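Local coordinates for protein Csc2 (Thermofilum pendens, PDB 4TXD) that probably binds CRISPR RNA as the Cas7-family subunit of a type I-D CRISPR interference system and carries a bound zinc ion, at residues 94-98 / 199-203. Residues are numbered along the deposited sequence; the frame is centred on the assembly and turned at random.
Sequences PQKLM and FDPAF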
loop_
_atom_site.group_PDB
_atom_site.type_symbol
_atom_site.label_atom_id
_atom_site.label_comp_id
_atom_site.label_asym_id
_atom_site.label_seq_id
_atom_site.Cartn_x
_atom_site.Cartn_y
_atom_site.Cartn_z
ATOM N N PRO A 94 -6.587 8.226 0.286
ATOM C CA PRO A 94 -5.449 7.466 0.825
ATOM C C PRO A 94 -5.843 6.262 1.690
ATOM O O PRO A 94 -5.244 5.200 1.534
ATOM C CB PRO A 94 -4.698 8.511 1.658
ATOM C CG PRO A 94 -4.974 9.795 0.957
ATOM C CD PRO A 94 -6.409 9.682 0.483
ATOM N N GLN A 95 -6.825 6.392 2.575
ATOM C CA GLN A 95 -7.143 5.248 3.431
ATOM C C GLN A 95 -7.825 4.105 2.658
ATOM O O GLN A 95 -7.776 2.955 3.087
ATOM C CB GLN A 95 -7.993 5.681 4.626
ATOM C CG GLN A 95 -7.216 6.505 5.662
ATOM C CD GLN A 95 -5.921 5.835 6.127
ATOM O OE1 GLN A 95 -5.933 4.737 6.688
ATOM N NE2 GLN A 95 -4.798 6.504 5.896
ATOM N N LYS A 96 -8.437 4.394 1.512
ATOM C CA LYS A 96 -8.920 3.307 0.653
ATOM C C LYS A 96 -7.753 2.592 -0.032
ATOM O O LYS A 96 -7.750 1.365 -0.135
ATOM C CB LYS A 96 -9.912 3.810 -0.404
ATOM C CG LYS A 96 -11.117 4.506 0.190
ATOM C CD LYS A 96 -12.195 4.773 -0.863
ATOM C CE LYS A 96 -13.368 5.524 -0.225
ATOM N NZ LYS A 96 -14.451 5.760 -1.202
ATOM N N LEU A 97 -6.780 3.366 -0.516
ATOM C CA LEU A 97 -5.582 2.799 -1.125
ATOM C C LEU A 97 -4.829 1.917 -0.115
ATOM O O LEU A 97 -4.408 0.793 -0.442
ATOM C CB LEU A 97 -4.668 3.909 -1.654
ATOM C CG LEU A 97 -5.222 4.641 -2.882
ATOM C CD1 LEU A 97 -4.384 5.852 -3.183
ATOM C CD2 LEU A 97 -5.254 3.707 -4.106
ATOM N N MET A 98 -4.680 2.416 1.109
ATOM C CA MET A 98 -4.098 1.621 2.188
ATOM C C MET A 98 -4.832 0.311 2.386
ATOM O O MET A 98 -4.212 -0.751 2.443
ATOM C CB MET A 98 -4.122 2.387 3.524
ATOM C CG MET A 98 -3.121 3.493 3.628
ATOM S SD MET A 98 -1.507 2.880 4.122
ATOM C CE MET A 98 -1.784 2.444 5.815
ATOM N N PHE A 199 0.223 6.992 1.062
ATOM C CA PHE A 199 -0.410 7.267 -0.232
ATOM C C PHE A 199 -0.900 8.704 -0.352
ATOM O O PHE A 199 -1.498 9.234 0.587
ATOM C CB PHE A 199 -1.604 6.343 -0.472
ATOM C CG PHE A 199 -1.235 4.933 -0.809
ATOM C CD1 PHE A 199 -0.840 4.593 -2.098
ATOM C CD2 PHE A 199 -1.297 3.938 0.163
ATOM C CE1 PHE A 199 -0.500 3.279 -2.419
ATOM C CE2 PHE A 199 -0.964 2.626 -0.145
ATOM C CZ PHE A 199 -0.561 2.290 -1.434
ATOM N N ASP A 200 -0.677 9.311 -1.519
ATOM C CA ASP A 200 -1.491 10.448 -1.966
ATOM C C ASP A 200 -2.891 9.912 -2.250
ATOM O O ASP A 200 -3.069 8.705 -2.408
ATOM C CB ASP A 200 -0.937 11.087 -3.252
ATOM C CG ASP A 200 0.312 11.897 -3.041
ATOM O OD1 ASP A 200 0.888 11.892 -1.934
ATOM O OD2 ASP A 200 0.736 12.539 -4.032
ATOM N N PRO A 201 -3.894 10.805 -2.354
ATOM C CA PRO A 201 -5.128 10.346 -3.015
ATOM C C PRO A 201 -4.813 9.968 -4.463
ATOM O O PRO A 201 -3.869 10.533 -5.013
ATOM C CB PRO A 201 -6.057 11.580 -2.971
ATOM C CG PRO A 201 -5.419 12.529 -1.969
ATOM C CD PRO A 201 -3.933 12.242 -2.031
ATOM N N ALA A 202 -5.577 9.055 -5.065
ATOM C CA ALA A 202 -5.434 8.802 -6.489
ATOM C C ALA A 202 -6.560 9.509 -7.254
ATOM O O ALA A 202 -7.749 9.299 -6.979
ATOM C CB ALA A 202 -5.423 7.315 -6.778
ATOM N N PHE A 203 -6.185 10.357 -8.183
ATOM C CA PHE A 203 -7.109 11.214 -8.900
ATOM C C PHE A 203 -7.453 10.750 -10.335
ATOM O O PHE A 203 -6.593 10.496 -11.101
ATOM C CB PHE A 203 -6.527 12.616 -9.010
ATOM C CG PHE A 203 -6.234 13.280 -7.709
ATOM C CD1 PHE A 203 -5.033 13.098 -7.081
ATOM C CD2 PHE A 203 -7.139 14.118 -7.140
ATOM C CE1 PHE A 203 -4.755 13.715 -5.901
ATOM C CE2 PHE A 203 -6.873 14.742 -5.962
ATOM C CZ PHE A 203 -5.680 14.537 -5.335
#
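In the RRM-like antiparallel sheet of this Cas7-family protein, the first turn of helix 94-115, which follows strand 85-92, packs against the neighbouring strand 197-204 where a short break interrupts it. Phe199 is the centre of the contact. CB of Leu97 sits over one face of the Phe199 ring, 3.8 Å from the centroid and 16° off the normal, a CH-pi contact offset toward the rim. With CG anti to its carbonyl carbon (chi1 -70°), Leu97 then runs on past the phenyl group: CD1 passes 3.2 Å from Asp200 O and ends 4.0 Å from Ala202 CB. Met98 meets the same ring differently, its SD lying at the edge, 5.3 Å from the centroid, as a Met-aromatic contact, while its CG touches CD2 of Phe199. Pro94 rests on the backbone between Phe199 and Pro201, with CB 3.5 Å from Phe199 O and CD 3.9 Å from Pro201 CG. Along the sheet, strand 240-247 supplies Ala245 against Phe199 and Arg244 for a salt bridge to Asp200, whose CB points away from the helix. An alanine in place of Phe199 would take away the ring under Leu97 CB and beside Met98 SD, and would probably open a gap beneath the helix start. No hydrogen bond joins the two segments, so helix and strand are held here by shape and dispersion.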